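Local coordinates for ribosome inactivating type 1 protein (Iris hollandica, PDB 3MVG), which belongs to the type 1 ribosome-inactivating proteins, a family of single-chain plant proteins, at residues A[194-197]-A[198-202]. Residues are numbered along the deposited sequence; the frame is centred on the assembly and turned at random. Where two conformers were deposited one is given.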
loop_
_atom_site.group_PDB
_atom_site.type_symbol
_atom_site.label_atom_id
_atom_site.label_comp_id
_atom_site.label_asym_id
_atom_site.label_seq_id
_atom_site.Cartn_x
_atom_site.Cartn_y
_atom_site.Cartn_z
ATOM N N ILE A 194 7.651 -10.316 -6.096
ATOM C CA ILE A 194 8.096 -8.942 -6.324
ATOM C C ILE A 194 9.009 -8.882 -7.538
ATOM O O ILE A 194 8.905 -7.980 -8.366
ATOM C CB ILE A 194 8.848 -8.382 -5.104
ATOM C CG1 ILE A 194 7.867 -8.035 -3.985
ATOM C CG2 ILE A 194 9.655 -7.153 -5.495
ATOM C CD1 ILE A 194 8.529 -7.437 -2.765
ATOM N N ILE A 195 9.897 -9.859 -7.648
ATOM C CA ILE A 195 10.824 -9.913 -8.767
ATOM C C ILE A 195 10.108 -10.087 -10.110
ATOM O O ILE A 195 10.479 -9.461 -11.105
ATOM C CB ILE A 195 11.881 -11.009 -8.551
ATOM C CG1 ILE A 195 12.793 -10.621 -7.388
ATOM C CG2 ILE A 195 12.703 -11.224 -9.801
ATOM C CD1 ILE A 195 14.039 -11.447 -7.305
ATOM N N ASP A 196 9.075 -10.927 -10.132
ATOM C CA ASP A 196 8.306 -11.157 -11.353
ATOM C C ASP A 196 7.488 -9.931 -11.727
ATOM O O ASP A 196 7.306 -9.630 -12.905
ATOM C CB ASP A 196 7.420 -12.392 -11.233
ATOM C CG ASP A 196 7.107 -13.003 -12.575
ATOM O OD1 ASP A 196 5.975 -13.482 -12.749
ATOM O OD2 ASP A 196 7.993 -12.998 -13.463
ATOM N N LEU A 197 7.024 -9.203 -10.720
ATOM C CA LEU A 197 6.337 -7.957 -10.962
ATOM C C LEU A 197 7.274 -6.964 -11.669
ATOM O O LEU A 197 6.937 -6.401 -12.716
ATOM C CB LEU A 197 5.825 -7.413 -9.638
ATOM C CG LEU A 197 4.852 -6.253 -9.708
ATOM C CD1 LEU A 197 3.577 -6.639 -10.463
ATOM C CD2 LEU A 197 4.531 -5.806 -8.292
ATOM N N GLN A 198 8.480 -6.801 -11.122
ATOM C CA GLN A 198 9.488 -5.929 -11.716
ATOM C C GLN A 198 9.767 -6.303 -13.170
ATOM O O GLN A 198 9.840 -5.437 -14.037
ATOM C CB GLN A 198 10.796 -5.980 -10.918
ATOM C CG GLN A 198 10.694 -5.447 -9.498
ATOM C CD GLN A 198 11.935 -5.743 -8.679
ATOM O OE1 GLN A 198 12.859 -6.411 -9.141
ATOM N NE2 GLN A 198 11.964 -5.246 -7.459
ATOM N N THR A 199 9.921 -7.606 -13.425
ATOM C CA THR A 199 10.209 -8.134 -14.768
ATOM C C THR A 199 9.107 -7.813 -15.780
ATOM O O THR A 199 9.372 -7.689 -16.977
ATOM C CB THR A 199 10.413 -9.677 -14.697
ATOM O OG1 THR A 199 11.440 -9.985 -13.745
ATOM C CG2 THR A 199 10.768 -10.280 -16.053
ATOM N N ASN A 200 7.878 -7.673 -15.289
ATOM C CA ASN A 200 6.714 -7.515 -16.152
ATOM C C ASN A 200 6.206 -6.091 -16.318
ATOM O O ASN A 200 5.103 -5.883 -16.828
ATOM C CB ASN A 200 5.592 -8.444 -15.687
ATOM C CG ASN A 200 5.782 -9.852 -16.191
ATOM O OD1 ASN A 200 5.477 -10.148 -17.353
ATOM N ND2 ASN A 200 6.330 -10.718 -15.349
ATOM N N TRP A 201 7.016 -5.111 -15.926
ATOM C CA TRP A 201 6.580 -3.721 -16.004
ATOM C C TRP A 201 6.249 -3.270 -17.421
ATOM O O TRP A 201 5.195 -2.681 -17.645
ATOM C CB TRP A 201 7.606 -2.792 -15.375
ATOM C CG TRP A 201 7.173 -1.355 -15.385
ATOM C CD1 TRP A 201 6.066 -0.817 -14.775
ATOM C CD2 TRP A 201 7.831 -0.275 -16.050
ATOM N NE1 TRP A 201 6.013 0.535 -15.012
ATOM C CE2 TRP A 201 7.084 0.891 -15.792
ATOM C CE3 TRP A 201 8.995 -0.180 -16.823
ATOM C CZ2 TRP A 201 7.465 2.139 -16.275
ATOM C CZ3 TRP A 201 9.370 1.052 -17.305
ATOM C CH2 TRP A 201 8.610 2.204 -17.030
ATOM N N GLN A 202 7.137 -3.546 -18.371
ATOM C CA GLN A 202 6.868 -3.176 -19.759
ATOM C C GLN A 202 5.623 -3.895 -20.294
ATOM O O GLN A 202 4.751 -3.268 -20.903
ATOM C CB GLN A 202 8.081 -3.414 -20.671
ATOM C CG GLN A 202 7.719 -3.269 -22.150
ATOM C CD GLN A 202 8.902 -3.163 -23.086
ATOM O OE1 GLN A 202 8.729 -3.186 -24.306
ATOM N NE2 GLN A 202 10.096 -3.010 -22.536
HETATM O O HOH W 1 7.739 -13.318 -16.178
HETATM O O HOH W 2 10.776 -13.029 -12.766
#
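Asn200 folds its side chain back on Asp196 where helix 192-199 of this ribosome-inactivating protein fold ends, one residue before helix 201-210 begins. ND2 of Asn200 donates to O of Asp196 at 2.8 Å; the bond is nearly straight (165°), and the acceptor lies almost in the amide plane. ND2 thus supplements the weak bond from the backbone N of Asn200 to the same oxygen; that N also donates to O of Leu197, 3.0 Å away and from above the carbonyl plane.

The carboxylate of Asp196 and the amide of Asn200 stand almost perpendicular, at 89°. One water bridges OD2 of Asp196 and ND2 of Asn200, and a second links OD2 to OG1 of Thr199, while OD1 of Asp196 accepts from the backbone N of Gln223, tying this helix end to strand 215-223.

On the buried side, the extended chain of Gln198 runs at a slant across Ile194. OE1 of Gln198 accepts from NH1 of Arg119, and NE2 donates to OE1 of Gln157.

Thr199 turns its hydroxyl back along the helix: with OG1 anti to its carbonyl carbon (chi1 -55°), the group donates to O of Ile195 at 2.9 Å. That oxygen also receives N of Thr199 at 3.0 Å, the two donors arriving from opposite faces of the carbonyl plane.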